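Local coordinates for protein HP1028 (Helicobacter pylori, PDB 4INN) that adopts the lipocalin fold, an antiparallel beta-barrel, and probably binds or transports small molecules, at residues A[51-56]-A[94-99]; A[37-42]-A[165-170]. The protein carries 1 engineered substitution. All coordinates share one frame; numbering follows the deposited sequence.

How the interactions relate
From the N terminus, strand 38-41 comes first, and its neighbour in both sequence and sheet, strand 51-58, follows. Interaction 1 then closes a loop of 37 residues by bringing 51-56 against 94-99, across the strand 61-69 that lies between them in the barrel. Interaction 2 closes far later: 165-170, beyond the last strand and helix 157-162, returns to 37-42, so the smaller loop sits wholly within the larger and the two do not cross. Their centres are about 8 Å apart, and they touch where Tyr40 meets Phe55 and where Arg167 is salt-bridged to Glu54. Interaction 1 joins strands 51-58 and 95-104, mostly through the barrel interior, whereas interaction 2 lays the C-terminal segment on its outer wall.

Interaction 1. Residues A[51-56]-A[94-99]; sequences SFVEFF and VVFLSD
The ring of Phe96 meets Val53 obliquely: CG1 of Val53 lies 3.9 Å from Phe96 CE2, with CZ equally near, and the two side chains cross at about a right angle. Phe55 also takes its partner obliquely, its CE1 standing 3.7 Å from Leu97 CD2. The third ring is approached differently. Val95 CG2 comes to the edge of Phe56, near the ring plane, 4.3 Å from CZ. With chi1 at 71°, Phe96 CG lies between its backbone N and carbonyl carbon, a turn that carries the ring over to Val53.

All of this is apolar packing, on two sides of the wall. Phe55 and Leu97 reach Leu134 and Phe136 of strand 134-139 inside the barrel, whereas Phe56 and Val95 meet Val173 of helix 170-174, which covers the outside. The two strand segments run in the same direction, 26° apart, with axes 9.1 Å from each other at closest, because strand 61-69 lies between them. A classic beta bulge puts Phe96 and Leu97 together opposite one residue of that middle strand; from there Phe96 reaches Val53 and Leu97 reaches Phe55, two strands away, inside the closed eight-stranded antiparallel barrel of the lipocalin fold.

Interaction 2. Residues A[37-42]-A[165-170]; sequences PGIYQT and LKRFNL
Ile39 carries the apolar part of the contact, sending its two branches to different partners on 165-170. Its CG2 branch lies 4.0 Å from Leu165 CD1, and these two side chains run alongside each other but point opposite ways. The longer branch goes to Arg167: Ile39 CD1 rests 3.6 Å from Arg167 CD and 3.8 Å from Arg167 CG, touching the aliphatic stem where the two chains cross at a slant. Chi1 of Ile39 (-69°) aims the branches, with CG1 beside the backbone N and CG2 beside the carbonyl carbon. Ile160 of helix 157-162 and Leu155 touch both Ile39 and Leu165, so the patch extends beyond the two segments.

Ile39 belongs to the first strand of the lipocalin-like barrel and points outward, while its neighbour Tyr40 turns the other way, toward Phe55. The irregular segment 165-170 thus runs over the outside of the wall, joining helix 157-162 to helix 170-174, with Asn169 at the N-cap position of the latter.

Among the polar contacts, the guanidinium of Arg167 finds its partner on the next strand, where NH1 forms a salt bridge with Glu54 OE2. Bends at chi2 and chi3 let the stem lie on Ile39 while the charged end reaches the carboxylate. Further along, the backbone N of Phe168 is hydrogen-bonded to Tyr65 OH.

Among the aromatic contacts, the Phe168 ring meets that of Tyr65 with planes about 70° apart, and Lys166 CD lies over one face of the Phe168 ring, off its centre.

Interaction 1. Residues A[51-56]-A[94-99]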
ATOM      1  N   SER A  51      -2.718   3.744   8.338  1.00 18.22           N
ATOM      2  CA  SER A  51      -2.574   4.777   7.309  1.00 17.67           C
ATOM      3  C   SER A  51      -3.547   4.524   6.201  1.00 15.15           C
ATOM      4  O   SER A  51      -4.115   3.444   6.103  1.00 13.97           O
ATOM      5  CB  SER A  51      -1.126   4.886   6.795  1.00 19.58           C
ATOM      6  OG  SER A  51      -0.763   3.768   6.006  1.00 22.58           O
ATOM      7  N   PHE A  52      -3.819   5.568   5.426  1.00 14.07           N
ATOM      8  CA  PHE A  52      -4.703   5.458   4.275  1.00 12.95           C
ATOM      9  C   PHE A  52      -3.778   5.312   3.077  1.00 12.86           C
ATOM     10  O   PHE A  52      -2.801   6.085   2.925  1.00 12.55           O
ATOM     11  CB  PHE A  52      -5.594   6.687   4.109  1.00 12.90           C
ATOM     12  CG  PHE A  52      -6.549   6.949   5.272  1.00 12.85           C
ATOM     13  CD1 PHE A  52      -7.632   6.079   5.534  1.00 12.72           C
ATOM     14  CD2 PHE A  52      -6.416   8.109   6.056  1.00 12.48           C
ATOM     15  CE1 PHE A  52      -8.517   6.352   6.572  1.00 12.85           C
ATOM     16  CE2 PHE A  52      -7.311   8.392   7.083  1.00 12.41           C
ATOM     17  CZ  PHE A  52      -8.356   7.518   7.345  1.00 12.74           C
ATOM     18  N   VAL A  53      -4.076   4.308   2.255  1.00 12.68           N
ATOM     19  CA  VAL A  53      -3.317   4.014   1.060  1.00 13.33           C
ATOM     20  C   VAL A  53      -4.197   3.809  -0.148  1.00 13.29           C
ATOM     21  O   VAL A  53      -5.298   3.329  -0.001  1.00 13.18           O
ATOM     22  CB  VAL A  53      -2.523   2.721   1.215  1.00 13.86           C
ATOM     23  CG1 VAL A  53      -1.563   2.846   2.388  1.00 13.93           C
ATOM     24  CG2 VAL A  53      -3.452   1.535   1.393  1.00 14.26           C
ATOM     25  N   GLU A  54      -3.686   4.163  -1.331  1.00 13.50           N
ATOM     26  CA  GLU A  54      -4.382   3.936  -2.589  1.00 14.05           C
ATOM     27  C   GLU A  54      -3.733   2.905  -3.489  1.00 13.08           C
ATOM     28  O   GLU A  54      -2.574   3.036  -3.827  1.00 12.97           O
ATOM     29  CB  GLU A  54      -4.504   5.231  -3.389  1.00 15.52           C
ATOM     30  CG  GLU A  54      -5.206   5.037  -4.738  1.00 16.53           C
ATOM     31  CD  GLU A  54      -5.721   6.322  -5.353  1.00 18.57           C
ATOM     32  OE1 GLU A  54      -5.403   7.423  -4.828  1.00 21.60           O
ATOM     33  OE2 GLU A  54      -6.452   6.244  -6.371  1.00 19.29           O
ATOM     34  N   PHE A  55      -4.510   1.918  -3.921  1.00 12.71           N
ATOM     35  CA  PHE A  55      -4.054   0.935  -4.909  1.00 12.65           C
ATOM     36  C   PHE A  55      -4.455   1.431  -6.310  1.00 13.31           C
ATOM     37  O   PHE A  55      -5.541   1.986  -6.468  1.00 13.10           O
ATOM     38  CB  PHE A  55      -4.672  -0.450  -4.655  1.00 11.81           C
ATOM     39  CG  PHE A  55      -4.025  -1.235  -3.556  1.00 11.19           C
ATOM     40  CD1 PHE A  55      -3.197  -2.304  -3.843  1.00 11.31           C
ATOM     41  CD2 PHE A  55      -4.303  -0.966  -2.232  1.00 11.09           C
ATOM     42  CE1 PHE A  55      -2.614  -3.072  -2.845  1.00 10.74           C
ATOM     43  CE2 PHE A  55      -3.723  -1.712  -1.220  1.00 10.90           C
ATOM     44  CZ  PHE A  55      -2.881  -2.778  -1.531  1.00 10.95           C
ATOM     45  N   PHE A  56      -3.601   1.223  -7.308  1.00 14.48           N
ATOM     46  CA  PHE A  56      -3.941   1.532  -8.710  1.00 16.53           C
ATOM     47  C   PHE A  56      -3.296   0.529  -9.674  1.00 18.30           C
ATOM     48  O   PHE A  56      -2.350  -0.142  -9.268  1.00 18.33           O
ATOM     49  CB  PHE A  56      -3.528   2.977  -9.060  1.00 16.94           C
ATOM     50  CG  PHE A  56      -2.029   3.233  -9.036  1.00 16.23           C
ATOM     51  CD1 PHE A  56      -1.303   3.272 -10.198  1.00 16.48           C
ATOM     52  CD2 PHE A  56      -1.363   3.479  -7.845  1.00 16.49           C
ATOM     53  CE1 PHE A  56       0.077   3.529 -10.169  1.00 16.83           C
ATOM     54  CE2 PHE A  56       0.013   3.725  -7.807  1.00 16.11           C
ATOM     55  CZ  PHE A  56       0.732   3.768  -8.975  1.00 15.79           C
ATOM     56  N   VAL A  94       4.309   8.308  -2.589  1.00 18.32           N
ATOM     57  CA  VAL A  94       5.352   7.473  -3.106  1.00 16.85           C
ATOM     58  C   VAL A  94       4.920   6.004  -3.065  1.00 16.61           C
ATOM     59  O   VAL A  94       4.335   5.527  -2.089  1.00 16.26           O
ATOM     60  CB  VAL A  94       6.628   7.674  -2.278  1.00 16.72           C
ATOM     61  CG1 VAL A  94       7.685   6.611  -2.581  1.00 16.37           C
ATOM     62  CG2 VAL A  94       7.179   9.074  -2.528  1.00 16.99           C
ATOM     63  N   VAL A  95       5.259   5.296  -4.137  1.00 15.86           N
ATOM     64  CA  VAL A  95       4.965   3.903  -4.302  1.00 15.49           C
ATOM     65  C   VAL A  95       5.770   3.060  -3.358  1.00 15.81           C
ATOM     66  O   VAL A  95       6.996   3.036  -3.428  1.00 16.48           O
ATOM     67  CB  VAL A  95       5.288   3.452  -5.719  1.00 15.01           C
ATOM     68  CG1 VAL A  95       5.241   1.939  -5.819  1.00 14.93           C
ATOM     69  CG2 VAL A  95       4.329   4.104  -6.700  1.00 15.17           C
ATOM     70  N   PHE A  96       5.069   2.347  -2.483  1.00 16.27           N
ATOM     71  CA  PHE A  96       5.713   1.385  -1.584  1.00 15.88           C
ATOM     72  C   PHE A  96       5.380  -0.053  -1.960  1.00 16.12           C
ATOM     73  O   PHE A  96       6.046  -0.975  -1.485  1.00 16.18           O
ATOM     74  CB  PHE A  96       5.334   1.661  -0.128  1.00 15.82           C
ATOM     75  CG  PHE A  96       3.916   1.323   0.212  1.00 15.55           C
ATOM     76  CD1 PHE A  96       3.595   0.078   0.701  1.00 15.05           C
ATOM     77  CD2 PHE A  96       2.920   2.262   0.056  1.00 16.51           C
ATOM     78  CE1 PHE A  96       2.311  -0.252   0.991  1.00 15.69           C
ATOM     79  CE2 PHE A  96       1.600   1.944   0.348  1.00 17.25           C
ATOM     80  CZ  PHE A  96       1.295   0.672   0.813  1.00 16.77           C
ATOM     81  N   LEU A  97       4.362  -0.249  -2.801  1.00 16.14           N
ATOM     82  CA  LEU A  97       3.954  -1.592  -3.215  1.00 16.18           C
ATOM     83  C   LEU A  97       3.902  -1.638  -4.721  1.00 16.71           C
ATOM     84  O   LEU A  97       3.345  -0.760  -5.344  1.00 17.09           O
ATOM     85  CB  LEU A  97       2.595  -1.947  -2.615  1.00 15.75           C
ATOM     86  CG  LEU A  97       1.840  -3.233  -2.984  1.00 15.81           C
ATOM     87  CD1 LEU A  97       2.738  -4.433  -3.180  1.00 16.59           C
ATOM     88  CD2 LEU A  97       0.885  -3.579  -1.865  1.00 15.90           C
ATOM     89  N   SER A  98       4.495  -2.665  -5.299  1.00 18.45           N
ATOM     90  CA  SER A  98       4.535  -2.823  -6.737  1.00 20.32           C
ATOM     91  C   SER A  98       4.463  -4.283  -7.135  1.00 22.10           C
ATOM     92  O   SER A  98       4.701  -5.169  -6.318  1.00 22.10           O
ATOM     93  CB  SER A  98       5.819  -2.204  -7.287  1.00 20.85           C
ATOM     94  OG  SER A  98       6.834  -2.266  -6.318  1.00 20.54           O
ATOM     95  N   ASP A  99       4.060  -4.482  -8.394  1.00 24.07           N
ATOM     96  CA  ASP A  99       4.161  -5.720  -9.154  1.00 24.30           C
ATOM     97  C   ASP A  99       3.147  -6.777  -8.781  1.00 23.51           C
ATOM     98  O   ASP A  99       3.346  -7.960  -9.066  1.00 24.56           O
ATOM     99  CB  ASP A  99       5.604  -6.277  -9.148  1.00 27.14           C
ATOM    100  CG  ASP A  99       6.605  -5.402  -9.966  1.00 30.47           C
ATOM    101  OD1 ASP A  99       6.211  -4.573 -10.853  1.00 32.04           O
ATOM    102  OD2 ASP A  99       7.817  -5.557  -9.696  1.00 32.14           O
TER

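Interaction 2. Residues A[37-42]-A[165-170]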
ATOM      1  N   PRO A  37      -8.318  -1.510  -7.297  1.00 16.52           N
ATOM      2  CA  PRO A  37      -8.107  -0.063  -7.168  1.00 16.20           C
ATOM      3  C   PRO A  37      -9.139   0.610  -6.267  1.00 15.62           C
ATOM      4  O   PRO A  37     -10.330   0.346  -6.363  1.00 16.21           O
ATOM      5  CB  PRO A  37      -8.200   0.456  -8.621  1.00 16.12           C
ATOM      6  CG  PRO A  37      -7.742  -0.696  -9.456  1.00 16.10           C
ATOM      7  CD  PRO A  37      -8.204  -1.949  -8.712  1.00 16.82           C
ATOM      8  N   GLY A  38      -8.654   1.482  -5.406  1.00 14.68           N
ATOM      9  CA  GLY A  38      -9.427   2.010  -4.329  1.00 14.10           C
ATOM     10  C   GLY A  38      -8.533   2.503  -3.203  1.00 13.43           C
ATOM     11  O   GLY A  38      -7.329   2.419  -3.258  1.00 12.70           O
ATOM     12  N   ILE A  39      -9.163   3.059  -2.192  1.00 13.28           N
ATOM     13  CA  ILE A  39      -8.491   3.523  -1.030  1.00 13.26           C
ATOM     14  C   ILE A  39      -8.865   2.603   0.161  1.00 13.16           C
ATOM     15  O   ILE A  39     -10.030   2.152   0.311  1.00 12.95           O
ATOM     16  CB  ILE A  39      -8.833   4.978  -0.826  1.00 13.52           C
ATOM     17  CG1 ILE A  39      -8.169   5.775  -1.941  1.00 14.15           C
ATOM     18  CG2 ILE A  39      -8.293   5.452   0.498  1.00 14.50           C
ATOM     19  CD1 ILE A  39      -8.540   7.246  -2.019  1.00 14.58           C
ATOM     20  N   TYR A  40      -7.862   2.277   0.961  1.00 12.08           N
ATOM     21  CA  TYR A  40      -8.051   1.370   2.066  1.00 12.23           C
ATOM     22  C   TYR A  40      -7.412   1.962   3.289  1.00 12.43           C
ATOM     23  O   TYR A  40      -6.602   2.882   3.214  1.00 11.87           O
ATOM     24  CB  TYR A  40      -7.410   0.001   1.777  1.00 12.46           C
ATOM     25  CG  TYR A  40      -7.949  -0.684   0.568  1.00 11.74           C
ATOM     26  CD1 TYR A  40      -8.916  -1.673   0.670  1.00 11.70           C
ATOM     27  CD2 TYR A  40      -7.534  -0.303  -0.683  1.00 11.68           C
ATOM     28  CE1 TYR A  40      -9.444  -2.266  -0.478  1.00 11.58           C
ATOM     29  CE2 TYR A  40      -8.051  -0.887  -1.827  1.00 11.43           C
ATOM     30  CZ  TYR A  40      -8.988  -1.871  -1.722  1.00 11.18           C
ATOM     31  OH  TYR A  40      -9.453  -2.426  -2.872  1.00 10.93           O
ATOM     32  N   GLN A  41      -7.794   1.445   4.429  1.00 13.28           N
ATOM     33  CA  GLN A  41      -7.197   1.888   5.688  1.00 14.40           C
ATOM     34  C   GLN A  41      -6.462   0.707   6.265  1.00 13.44           C
ATOM     35  O   GLN A  41      -7.070  -0.318   6.531  1.00 12.84           O
ATOM     36  CB  GLN A  41      -8.276   2.380   6.673  1.00 15.64           C
ATOM     37  CG  GLN A  41      -7.672   2.858   7.991  1.00 16.68           C
ATOM     38  CD  GLN A  41      -8.698   3.190   9.065  1.00 18.35           C
ATOM     39  OE1 GLN A  41      -9.870   3.435   8.784  1.00 18.15           O
ATOM     40  NE2 GLN A  41      -8.225   3.249  10.319  1.00 19.58           N
ATOM     41  N   THR A  42      -5.166   0.853   6.458  1.00 13.69           N
ATOM     42  CA  THR A  42      -4.350  -0.242   6.955  1.00 14.51           C
ATOM     43  C   THR A  42      -4.581  -0.496   8.442  1.00 16.41           C
ATOM     44  O   THR A  42      -5.280   0.253   9.130  1.00 17.83           O
ATOM     45  CB  THR A  42      -2.860   0.035   6.757  1.00 14.30           C
ATOM     46  OG1 THR A  42      -2.464   1.062   7.668  1.00 14.05           O
ATOM     47  CG2 THR A  42      -2.552   0.446   5.309  1.00 13.83           C
ATOM     48  N   LEU A 165      -9.560  13.201   2.011  1.00 25.91           N
ATOM     49  CA  LEU A 165      -8.332  12.557   1.595  1.00 23.04           C
ATOM     50  C   LEU A 165      -7.949  13.111   0.255  1.00 22.39           C
ATOM     51  O   LEU A 165      -8.801  13.260  -0.630  1.00 21.00           O
ATOM     52  CB  LEU A 165      -8.496  11.034   1.502  1.00 22.53           C
ATOM     53  CG  LEU A 165      -8.882  10.326   2.815  1.00 22.24           C
ATOM     54  CD1 LEU A 165      -8.891   8.815   2.596  1.00 21.31           C
ATOM     55  CD2 LEU A 165      -7.959  10.746   3.961  1.00 20.93           C
ATOM     56  N   LYS A 166      -6.661  13.428   0.133  1.00 21.56           N
ATOM     57  CA  LYS A 166      -6.060  13.843  -1.114  1.00 20.76           C
ATOM     58  C   LYS A 166      -5.671  12.663  -2.014  1.00 21.11           C
ATOM     59  O   LYS A 166      -4.857  11.812  -1.638  1.00 21.49           O
ATOM     60  CB  LYS A 166      -4.810  14.622  -0.809  1.00 21.55           C
ATOM     61  CG  LYS A 166      -4.240  15.323  -2.025  1.00 22.17           C
ATOM     62  CD  LYS A 166      -2.748  15.226  -2.069  1.00 21.98           C
ATOM     63  CE  LYS A 166      -2.116  16.576  -2.146  1.00 22.43           C
ATOM     64  NZ  LYS A 166      -1.499  16.817  -3.451  1.00 22.93           N
ATOM     65  N   ARG A 167      -6.254  12.633  -3.204  1.00 22.00           N
ATOM     66  CA  ARG A 167      -5.875  11.700  -4.257  1.00 21.68           C
ATOM     67  C   ARG A 167      -4.810  12.377  -5.144  1.00 19.93           C
ATOM     68  O   ARG A 167      -5.077  13.345  -5.844  1.00 17.69           O
ATOM     69  CB  ARG A 167      -7.105  11.244  -5.064  1.00 23.85           C
ATOM     70  CG  ARG A 167      -8.019  10.242  -4.335  1.00 26.48           C
ATOM     71  CD  ARG A 167      -8.277   8.991  -5.168  1.00 28.92           C
ATOM     72  NE  ARG A 167      -9.265   9.253  -6.211  1.00 34.62           N
ATOM     73  CZ  ARG A 167      -9.310   8.660  -7.416  1.00 36.77           C
ATOM     74  NH1 ARG A 167      -8.412   7.740  -7.761  1.00 36.52           N
ATOM     75  NH2 ARG A 167     -10.270   9.000  -8.291  1.00 36.05           N
ATOM     76  N   PHE A 168      -3.596  11.830  -5.080  1.00 19.24           N
ATOM     77  CA  PHE A 168      -2.407  12.348  -5.762  1.00 18.54           C
ATOM     78  C   PHE A 168      -2.495  12.026  -7.229  1.00 18.51           C
ATOM     79  O   PHE A 168      -3.026  10.997  -7.595  1.00 16.67           O
ATOM     80  CB  PHE A 168      -1.132  11.686  -5.186  1.00 17.85           C
ATOM     81  CG  PHE A 168      -0.766  12.148  -3.804  1.00 17.30           C
ATOM     82  CD1 PHE A 168      -1.541  11.828  -2.720  1.00 17.71           C
ATOM     83  CD2 PHE A 168       0.397  12.887  -3.585  1.00 17.76           C
ATOM     84  CE1 PHE A 168      -1.173  12.254  -1.427  1.00 18.33           C
ATOM     85  CE2 PHE A 168       0.763  13.323  -2.314  1.00 17.09           C
ATOM     86  CZ  PHE A 168      -0.021  13.015  -1.231  1.00 17.42           C
ATOM     87  N   ASN A 169      -1.941  12.859  -8.092  1.00 21.07           N
ATOM     88  CA  ASN A 169      -1.971  12.447  -9.489  1.00 24.87           C
ATOM     89  C   ASN A 169      -0.957  11.334  -9.751  1.00 23.33           C
ATOM     90  O   ASN A 169       0.125  11.248  -9.125  1.00 20.82           O
ATOM     91  CB  ASN A 169      -1.883  13.612 -10.489  1.00 28.78           C
ATOM     92  CG  ASN A 169      -0.523  13.800 -11.040  1.00 31.15           C
ATOM     93  OD1 ASN A 169       0.424  13.813 -10.291  1.00 42.18           O
ATOM     94  ND2 ASN A 169      -0.420  14.013 -12.326  1.00 33.41           N
ATOM     95  N   LEU A 170      -1.352  10.470 -10.666  1.00 23.00           N
ATOM     96  CA  LEU A 170      -0.780   9.148 -10.767  1.00 23.75           C
ATOM     97  C   LEU A 170       0.375   9.077 -11.692  1.00 25.94           C
ATOM     98  O   LEU A 170       1.219   8.230 -11.512  1.00 25.78           O
ATOM     99  CB  LEU A 170      -1.844   8.148 -11.182  1.00 23.39           C
ATOM    100  CG  LEU A 170      -2.880   7.931 -10.075  1.00 23.13           C
ATOM    101  CD1 LEU A 170      -3.959   7.005 -10.602  1.00 23.57           C
ATOM    102  CD2 LEU A 170      -2.272   7.372  -8.801  1.00 22.77           C
TER